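Local coordinates for putative alpha KG dependent 2,4-D dioxygenase (PDB 5J92), which binds iron(II) and probably acts as a 2-oxoglutarate-dependent dioxygenase of the TauD/TfdA family, at residues Q150-R155 against Q249-H254; S135-Y140 against V262-R267. All blocks are in the same frame, centred on the assembly; numbering follows the deposited sequence.

Contact 1. Residues Q150-R155 against Q249-H254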
ATOM      1  N   GLN A 150      -8.071 -12.082   4.392  1.00 16.76           N
ATOM      2  CA  GLN A 150      -7.704 -11.161   5.449  1.00 15.05           C
ATOM      3  C   GLN A 150      -8.779 -10.095   5.599  1.00 16.18           C
ATOM      4  O   GLN A 150      -9.419  -9.696   4.620  1.00 14.49           O
ATOM      5  CB  GLN A 150      -6.342 -10.509   5.167  1.00 15.75           C
ATOM      6  CG  GLN A 150      -5.216 -11.516   5.008  1.00 17.16           C
ATOM      7  CD  GLN A 150      -3.830 -10.878   4.975  1.00 21.59           C
ATOM      8  OE1 GLN A 150      -3.649  -9.743   4.515  1.00 23.13           O
ATOM      9  NE2 GLN A 150      -2.837 -11.618   5.471  1.00 22.83           N
ATOM     10  N   PHE A 151      -8.980  -9.647   6.841  1.00 13.71           N
ATOM     11  CA  PHE A 151     -10.052  -8.720   7.176  1.00 15.30           C
ATOM     12  C   PHE A 151      -9.472  -7.581   7.991  1.00 16.11           C
ATOM     13  O   PHE A 151      -8.772  -7.816   8.980  1.00 16.25           O
ATOM     14  CB  PHE A 151     -11.181  -9.419   7.953  1.00 15.28           C
ATOM     15  CG  PHE A 151     -11.822 -10.542   7.193  1.00 16.41           C
ATOM     16  CD1 PHE A 151     -12.871 -10.284   6.322  1.00 15.71           C
ATOM     17  CD2 PHE A 151     -11.357 -11.852   7.327  1.00 17.45           C
ATOM     18  CE1 PHE A 151     -13.471 -11.313   5.601  1.00 19.14           C
ATOM     19  CE2 PHE A 151     -11.944 -12.889   6.613  1.00 20.57           C
ATOM     20  CZ  PHE A 151     -13.007 -12.616   5.744  1.00 21.43           C
ATOM     21  N   ALA A 152      -9.775  -6.353   7.584  1.00 14.63           N
ATOM     22  CA  ALA A 152      -9.282  -5.159   8.254  1.00 14.73           C
ATOM     23  C   ALA A 152     -10.444  -4.431   8.911  1.00 13.18           C
ATOM     24  O   ALA A 152     -11.440  -4.108   8.249  1.00 13.40           O
ATOM     25  CB  ALA A 152      -8.543  -4.250   7.274  1.00 13.10           C
ATOM     26  N   ASP A 153     -10.314  -4.177  10.211  1.00 11.08           N
ATOM     27  CA  ASP A 153     -11.402  -3.599  11.005  1.00 11.74           C
ATOM     28  C   ASP A 153     -11.440  -2.081  10.816  1.00 12.17           C
ATOM     29  O   ASP A 153     -10.578  -1.364  11.337  1.00 14.98           O
ATOM     30  CB  ASP A 153     -11.216  -3.968  12.473  1.00 12.36           C
ATOM     31  CG  ASP A 153     -12.427  -3.588  13.342  1.00 15.58           C
ATOM     32  OD1 ASP A 153     -13.228  -2.707  12.934  1.00 13.28           O
ATOM     33  OD2 ASP A 153     -12.553  -4.183  14.442  1.00 16.56           O
ATOM     34  N   MET A 154     -12.433  -1.588  10.069  1.00 13.40           N
ATOM     35  CA  MET A 154     -12.572  -0.151   9.836  1.00 13.60           C
ATOM     36  C   MET A 154     -13.100   0.610  11.055  1.00 14.32           C
ATOM     37  O   MET A 154     -12.984   1.846  11.095  1.00 11.91           O
ATOM     38  CB  MET A 154     -13.503   0.109   8.644  1.00 11.60           C
ATOM     39  CG  MET A 154     -12.995  -0.445   7.310  1.00 14.15           C
ATOM     40  SD  MET A 154     -11.396   0.240   6.838  1.00 14.57           S
ATOM     41  CE  MET A 154     -10.307  -1.059   7.337  1.00 10.14           C
ATOM     42  N   ARG A 155     -13.732  -0.084  12.009  1.00 15.11           N
ATOM     43  CA  ARG A 155     -14.127   0.560  13.264  1.00 14.78           C
ATOM     44  C   ARG A 155     -12.901   0.840  14.123  1.00 14.58           C
ATOM     45  O   ARG A 155     -12.718   1.956  14.628  1.00 14.57           O
ATOM     46  CB  ARG A 155     -15.111  -0.327  14.036  1.00 13.72           C
ATOM     47  CG  ARG A 155     -16.166  -1.005  13.180  1.00 11.65           C
ATOM     48  CD  ARG A 155     -16.805  -2.168  13.921  1.00 19.38           C
ATOM     49  NE  ARG A 155     -15.795  -3.169  14.303  1.00 18.89           N
ATOM     50  CZ  ARG A 155     -16.027  -4.234  15.070  1.00 18.45           C
ATOM     51  NH1 ARG A 155     -17.250  -4.465  15.551  1.00 15.90           N
ATOM     52  NH2 ARG A 155     -15.033  -5.082  15.344  1.00 11.37           N
ATOM     53  N   GLN A 249      -2.273  -4.366  13.447  1.00 13.07           N
ATOM     54  CA  GLN A 249      -3.155  -4.298  14.607  1.00 12.21           C
ATOM     55  C   GLN A 249      -4.627  -4.183  14.230  1.00 13.57           C
ATOM     56  O   GLN A 249      -5.480  -4.353  15.108  1.00 14.12           O
ATOM     57  CB  GLN A 249      -2.740  -3.132  15.516  1.00 13.02           C
ATOM     58  CG  GLN A 249      -2.857  -1.728  14.906  1.00 11.28           C
ATOM     59  CD  GLN A 249      -1.537  -1.240  14.309  1.00 14.37           C
ATOM     60  OE1 GLN A 249      -0.761  -2.029  13.766  1.00 14.55           O
ATOM     61  NE2 GLN A 249      -1.277   0.068  14.413  1.00 14.07           N
ATOM     62  N   PHE A 250      -4.953  -3.892  12.963  1.00 13.19           N
ATOM     63  CA  PHE A 250      -6.338  -3.803  12.524  1.00 15.65           C
ATOM     64  C   PHE A 250      -6.753  -4.988  11.661  1.00 15.51           C
ATOM     65  O   PHE A 250      -7.869  -4.987  11.136  1.00 13.37           O
ATOM     66  CB  PHE A 250      -6.573  -2.500  11.741  1.00 14.54           C
ATOM     67  CG  PHE A 250      -6.174  -1.265  12.484  1.00 14.31           C
ATOM     68  CD1 PHE A 250      -6.636  -1.028  13.776  1.00 14.52           C
ATOM     69  CD2 PHE A 250      -5.279  -0.365  11.916  1.00 10.29           C
ATOM     70  CE1 PHE A 250      -6.249   0.106  14.459  1.00 15.11           C
ATOM     71  CE2 PHE A 250      -4.894   0.783  12.592  1.00 10.22           C
ATOM     72  CZ  PHE A 250      -5.381   1.018  13.873  1.00 13.49           C
ATOM     73  N   VAL A 251      -5.883  -5.990  11.496  1.00 12.89           N
ATOM     74  CA  VAL A 251      -6.082  -7.051  10.511  1.00 13.42           C
ATOM     75  C   VAL A 251      -6.155  -8.413  11.191  1.00 13.91           C
ATOM     76  O   VAL A 251      -5.378  -8.712  12.108  1.00 13.25           O
ATOM     77  CB  VAL A 251      -4.963  -7.036   9.450  1.00 15.81           C
ATOM     78  CG1 VAL A 251      -5.061  -8.278   8.548  1.00 16.08           C
ATOM     79  CG2 VAL A 251      -5.093  -5.746   8.610  1.00 14.14           C
ATOM     80  N   TYR A 252      -7.113  -9.225  10.743  1.00 16.20           N
ATOM     81  CA  TYR A 252      -7.196 -10.649  11.054  1.00 16.15           C
ATOM     82  C   TYR A 252      -7.011 -11.432   9.757  1.00 13.34           C
ATOM     83  O   TYR A 252      -7.712 -11.180   8.773  1.00 13.53           O
ATOM     84  CB  TYR A 252      -8.545 -11.001  11.704  1.00 13.49           C
ATOM     85  CG  TYR A 252      -8.881 -12.485  11.711  1.00 13.16           C
ATOM     86  CD1 TYR A 252      -8.183 -13.373  12.520  1.00 13.26           C
ATOM     87  CD2 TYR A 252      -9.893 -12.996  10.906  1.00 11.65           C
ATOM     88  CE1 TYR A 252      -8.496 -14.725  12.528  1.00 14.00           C
ATOM     89  CE2 TYR A 252     -10.209 -14.358  10.897  1.00 12.18           C
ATOM     90  CZ  TYR A 252      -9.502 -15.213  11.720  1.00 12.90           C
ATOM     91  OH  TYR A 252      -9.787 -16.560  11.741  1.00 17.46           O
ATOM     92  N   SER A 253      -6.077 -12.372   9.761  1.00 12.82           N
ATOM     93  CA  SER A 253      -5.807 -13.232   8.614  1.00 16.28           C
ATOM     94  C   SER A 253      -6.435 -14.604   8.861  1.00 18.37           C
ATOM     95  O   SER A 253      -6.067 -15.304   9.816  1.00 18.65           O
ATOM     96  CB  SER A 253      -4.296 -13.346   8.382  1.00 16.86           C
ATOM     97  OG  SER A 253      -4.009 -14.108   7.215  1.00 21.38           O
ATOM     98  N   HIS A 254      -7.400 -14.984   8.033  1.00 15.22           N
ATOM     99  CA  HIS A 254      -8.110 -16.232   8.270  1.00 14.95           C
ATOM    100  C   HIS A 254      -7.413 -17.376   7.546  1.00 16.98           C
ATOM    101  O   HIS A 254      -7.365 -17.396   6.306  1.00 17.50           O
ATOM    102  CB  HIS A 254      -9.568 -16.144   7.831  1.00 14.62           C
ATOM    103  CG  HIS A 254     -10.352 -17.372   8.166  1.00 14.68           C
ATOM    104  ND1 HIS A 254     -10.642 -17.731   9.468  1.00 14.81           N
ATOM    105  CD2 HIS A 254     -10.866 -18.346   7.380  1.00 14.90           C
ATOM    106  CE1 HIS A 254     -11.328 -18.860   9.464  1.00 15.41           C
ATOM    107  NE2 HIS A 254     -11.475 -19.255   8.210  1.00 16.61           N
TER

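Contact 2. Residues S135-Y140 against V262-R267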
ATOM      1  N   SER A 135     -21.334 -10.746   3.268  1.00 18.91           N
ATOM      2  CA  SER A 135     -20.859 -11.682   2.260  1.00 17.00           C
ATOM      3  C   SER A 135     -20.580 -13.024   2.926  1.00 18.40           C
ATOM      4  O   SER A 135     -20.275 -13.085   4.120  1.00 18.10           O
ATOM      5  CB  SER A 135     -19.601 -11.151   1.563  1.00 18.07           C
ATOM      6  OG  SER A 135     -19.885  -9.972   0.812  1.00 19.87           O
ATOM      7  N   PHE A 136     -20.712 -14.106   2.152  1.00 17.92           N
ATOM      8  CA  PHE A 136     -20.567 -15.467   2.652  1.00 17.19           C
ATOM      9  C   PHE A 136     -19.665 -16.253   1.714  1.00 26.25           C
ATOM     10  O   PHE A 136     -19.826 -16.189   0.487  1.00 25.96           O
ATOM     11  CB  PHE A 136     -21.926 -16.177   2.762  1.00 18.19           C
ATOM     12  CG  PHE A 136     -22.964 -15.413   3.543  1.00 18.92           C
ATOM     13  CD1 PHE A 136     -23.644 -14.342   2.967  1.00 19.57           C
ATOM     14  CD2 PHE A 136     -23.276 -15.780   4.848  1.00 20.90           C
ATOM     15  CE1 PHE A 136     -24.594 -13.639   3.675  1.00 20.02           C
ATOM     16  CE2 PHE A 136     -24.232 -15.078   5.571  1.00 21.43           C
ATOM     17  CZ  PHE A 136     -24.904 -14.013   4.977  1.00 22.20           C
ATOM     18  N   LEU A 137     -18.729 -17.009   2.295  1.00 23.26           N
ATOM     19  CA  LEU A 137     -17.786 -17.833   1.549  1.00 20.81           C
ATOM     20  C   LEU A 137     -17.728 -19.199   2.214  1.00 21.17           C
ATOM     21  O   LEU A 137     -17.398 -19.296   3.399  1.00 19.54           O
ATOM     22  CB  LEU A 137     -16.385 -17.208   1.525  1.00 22.68           C
ATOM     23  CG  LEU A 137     -15.917 -16.327   0.366  1.00 28.29           C
ATOM     24  CD1 LEU A 137     -14.465 -15.888   0.580  1.00 26.58           C
ATOM     25  CD2 LEU A 137     -16.092 -17.021  -0.981  1.00 32.15           C
ATOM     26  N   LEU A 138     -18.030 -20.250   1.458  1.00 20.09           N
ATOM     27  CA  LEU A 138     -17.969 -21.618   1.964  1.00 21.08           C
ATOM     28  C   LEU A 138     -16.866 -22.361   1.225  1.00 27.76           C
ATOM     29  O   LEU A 138     -16.912 -22.492  -0.004  1.00 22.45           O
ATOM     30  CB  LEU A 138     -19.318 -22.318   1.798  1.00 22.42           C
ATOM     31  CG  LEU A 138     -19.438 -23.775   2.249  1.00 25.06           C
ATOM     32  CD1 LEU A 138     -19.113 -23.960   3.731  1.00 24.46           C
ATOM     33  CD2 LEU A 138     -20.825 -24.266   1.939  1.00 25.66           C
ATOM     34  N   SER A 139     -15.879 -22.854   1.966  1.00 24.45           N
ATOM     35  CA  SER A 139     -14.712 -23.480   1.358  0.59 25.00           C
ATOM     36  C   SER A 139     -14.974 -24.953   1.067  1.00 27.63           C
ATOM     37  O   SER A 139     -15.459 -25.691   1.930  1.00 27.69           O
ATOM     38  CB  SER A 139     -13.488 -23.341   2.260  0.59 25.04           C
ATOM     39  OG  SER A 139     -13.628 -24.144   3.414  0.59 22.28           O
ATOM     40  N   TYR A 140     -14.645 -25.373  -0.154  1.00 26.93           N
ATOM     41  CA  TYR A 140     -14.694 -26.766  -0.560  1.00 32.28           C
ATOM     42  C   TYR A 140     -13.311 -27.390  -0.628  1.00 32.66           C
ATOM     43  O   TYR A 140     -13.122 -28.521  -0.177  1.00 32.72           O
ATOM     44  CB  TYR A 140     -15.388 -26.904  -1.923  1.00 34.36           C
ATOM     45  CG  TYR A 140     -16.897 -26.935  -1.839  1.00 36.84           C
ATOM     46  CD1 TYR A 140     -17.608 -25.879  -1.268  1.00 35.95           C
ATOM     47  CD2 TYR A 140     -17.612 -28.027  -2.315  1.00 40.49           C
ATOM     48  CE1 TYR A 140     -18.994 -25.910  -1.190  1.00 36.97           C
ATOM     49  CE2 TYR A 140     -18.991 -28.070  -2.242  1.00 41.55           C
ATOM     50  CZ  TYR A 140     -19.679 -27.009  -1.682  1.00 41.25           C
ATOM     51  OH  TYR A 140     -21.056 -27.065  -1.618  1.00 41.59           O
ATOM     52  N   VAL A 262     -17.638 -18.707   6.256  1.00 15.09           N
ATOM     53  CA  VAL A 262     -17.207 -17.423   6.795  1.00 14.12           C
ATOM     54  C   VAL A 262     -18.168 -16.360   6.286  1.00 19.54           C
ATOM     55  O   VAL A 262     -18.371 -16.213   5.071  1.00 17.84           O
ATOM     56  CB  VAL A 262     -15.756 -17.084   6.423  1.00 17.42           C
ATOM     57  CG1 VAL A 262     -15.388 -15.686   6.949  1.00 16.75           C
ATOM     58  CG2 VAL A 262     -14.810 -18.133   6.990  1.00 20.51           C
ATOM     59  N   MET A 263     -18.771 -15.646   7.230  1.00 17.82           N
ATOM     60  CA  MET A 263     -19.728 -14.582   6.978  1.00 16.87           C
ATOM     61  C   MET A 263     -19.130 -13.293   7.510  1.00 19.20           C
ATOM     62  O   MET A 263     -18.665 -13.259   8.658  1.00 17.97           O
ATOM     63  CB  MET A 263     -21.061 -14.922   7.658  1.00 16.68           C
ATOM     64  CG  MET A 263     -21.972 -13.779   8.010  1.00 16.13           C
ATOM     65  SD  MET A 263     -23.322 -14.445   9.008  1.00 22.64           S
ATOM     66  CE  MET A 263     -24.407 -13.024   9.096  1.00 18.91           C
ATOM     67  N   TRP A 264     -19.054 -12.254   6.659  1.00 13.13           N
ATOM     68  CA  TRP A 264     -18.457 -11.000   7.098  1.00 12.38           C
ATOM     69  C   TRP A 264     -19.317  -9.808   6.704  1.00 12.61           C
ATOM     70  O   TRP A 264     -20.005  -9.812   5.677  1.00 13.61           O
ATOM     71  CB  TRP A 264     -17.001 -10.830   6.587  1.00 11.73           C
ATOM     72  CG  TRP A 264     -16.820 -10.550   5.103  1.00 14.38           C
ATOM     73  CD1 TRP A 264     -16.793  -9.327   4.482  1.00 20.35           C
ATOM     74  CD2 TRP A 264     -16.605 -11.519   4.080  1.00 18.86           C
ATOM     75  NE1 TRP A 264     -16.596  -9.482   3.120  1.00 18.72           N
ATOM     76  CE2 TRP A 264     -16.472 -10.821   2.852  1.00 19.82           C
ATOM     77  CE3 TRP A 264     -16.523 -12.916   4.072  1.00 22.85           C
ATOM     78  CZ2 TRP A 264     -16.250 -11.471   1.650  1.00 21.59           C
ATOM     79  CZ3 TRP A 264     -16.308 -13.559   2.860  1.00 25.68           C
ATOM     80  CH2 TRP A 264     -16.177 -12.839   1.671  1.00 24.10           C
ATOM     81  N   ASP A 265     -19.284  -8.798   7.571  1.00 14.61           N
ATOM     82  CA  ASP A 265     -20.108  -7.593   7.453  1.00 16.39           C
ATOM     83  C   ASP A 265     -19.293  -6.535   6.713  1.00 12.01           C
ATOM     84  O   ASP A 265     -18.372  -5.936   7.269  1.00 13.81           O
ATOM     85  CB  ASP A 265     -20.551  -7.143   8.844  1.00 15.56           C
ATOM     86  CG  ASP A 265     -21.597  -6.023   8.814  1.00 19.68           C
ATOM     87  OD1 ASP A 265     -21.773  -5.382   7.753  1.00 18.89           O
ATOM     88  OD2 ASP A 265     -22.255  -5.805   9.861  1.00 20.79           O
ATOM     89  N   ASN A 266     -19.622  -6.315   5.436  1.00 17.86           N
ATOM     90  CA  ASN A 266     -18.923  -5.310   4.645  1.00 17.16           C
ATOM     91  C   ASN A 266     -19.104  -3.895   5.186  1.00 17.31           C
ATOM     92  O   ASN A 266     -18.319  -3.007   4.839  1.00 17.00           O
ATOM     93  CB  ASN A 266     -19.384  -5.383   3.187  1.00 17.95           C
ATOM     94  CG  ASN A 266     -18.971  -6.681   2.518  1.00 17.80           C
ATOM     95  OD1 ASN A 266     -17.832  -6.821   2.108  1.00 17.31           O
ATOM     96  ND2 ASN A 266     -19.892  -7.633   2.416  1.00 18.46           N
ATOM     97  N   ARG A 267     -20.109  -3.667   6.035  1.00 21.15           N
ATOM     98  CA  ARG A 267     -20.354  -2.342   6.598  1.00 21.35           C
ATOM     99  C   ARG A 267     -19.307  -1.929   7.619  1.00 23.10           C
ATOM    100  O   ARG A 267     -19.291  -0.760   8.011  1.00 17.99           O
ATOM    101  CB  ARG A 267     -21.741  -2.297   7.250  1.00 20.58           C
ATOM    102  CG  ARG A 267     -22.875  -2.642   6.293  1.00 21.44           C
ATOM    103  CD  ARG A 267     -24.195  -2.834   7.018  1.00 23.63           C
ATOM    104  NE  ARG A 267     -24.195  -4.015   7.880  1.00 21.17           N
ATOM    105  CZ  ARG A 267     -25.282  -4.492   8.475  1.00 23.84           C
ATOM    106  NH1 ARG A 267     -26.453  -3.882   8.293  1.00 25.23           N
ATOM    107  NH2 ARG A 267     -25.204  -5.572   9.245  1.00 22.76           N
TER

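Contact 1. Residues Q150-R155 against Q249-H254
Phe151 and Tyr252 form the central hydrogen-bonded pair of two antiparallel strands, Phe151 N reaching Tyr252 O at 2.8 Å and Tyr252 N returning an equally short bond to Phe151 O. Their side chains lie side by side on one face of the sheet, pointing the same way, with Phe151 CD2 4.0 Å from Tyr252 CD2, and His254 CB comes in at the edge of the Phe151 ring. On the other face Ala152 CB meets Val251 CG2, and the extended Gln150 chain gives Ser253 OG a rather long bond from NE2, 3.3 Å and close to the amide plane; Gln150 OE1 is taken by Arg272. The pairing ends with Asp153 N bonded to Phe250 O at 2.7 Å.

Strand 149-153 is the middle of a three-stranded antiparallel sheet, between 251-254 and 269-273, and the Phe151 side chain packs on the iron ligand His271. Further out, with its CG beside the carbonyl carbon (chi1 -171°), Asp153 reaches forward to the following helix, accepting a weak capping bond from Arg155 N at OD1. The Arg155 guanidinium grips it side-on, NE to OD1 and NH2 to OD2. With Ala156 N also directed at OD1, the buried carboxylate is probably stabilised as an anion.

Contact 2. Residues S135-Y140 against V262-R267
Ser135 pairs with Trp264, and Leu137 with Val262, through two-way backbone hydrogen bonds; they join the strands antiparallel around the non-hydrogen-bonded pair Phe136 and Met263. One side-chain bond extends this polar set: Asn266 ND2, with its partner near the amide plane, donates to Ser135 OG at 2.8 Å. The same hydroxyl is bonded to the iron ligand Asp124, whose backbone N is bonded to Asn266 OD1, so the serine holds the carboxylate of this ligand and the asparagine its backbone.

The aromatic contacts centre on Trp264. Its CG sits between the backbone N and carbonyl carbon (chi1 72°), which turns the indole back across the neighbouring strand. Ser135 CB lies over one face in a CH-pi contact, 3.6 Å from the centroid of the Trp264 six-membered ring, and Leu137 CD1 meets the ring's edge, 3.7 Å from Trp264 CH2. Apolar packing occupies the opposite face of the sheet, where Met263 runs alongside Phe136, with Met263 CG 3.6 Å from Phe136 CE2 and the sulfur in an oblique Met-aromatic contact.

Strand 284-291 flanks segment 135-140 on its other edge, and strand 50-53 lies beyond 262-267, placing this pair inside the six-stranded mixed sheet.

Overall arrangement
The centres of the two contacts are 14 Å apart, and each belongs to a different sheet: contact 1 to the three-stranded antiparallel sheet, contact 2 to the six-stranded mixed one. Strand 149-153 follows strand 132-139 in the chain, and strand 261-265 follows strand 251-254, so contact 1 is nested within the loop that contact 2 closes. The sheets meet where Phe151 packs on Trp264, with Phe151 CE1 3.5 Å from Trp264 CG, and where His254 and Phe151 reach Val262. Both Phe151 and Trp264 also touch the iron ligand His271. The two strand pairs thus form facing walls beside the His122, Asp124 and His271 iron site, consistent with the double-stranded beta-helix core of this family.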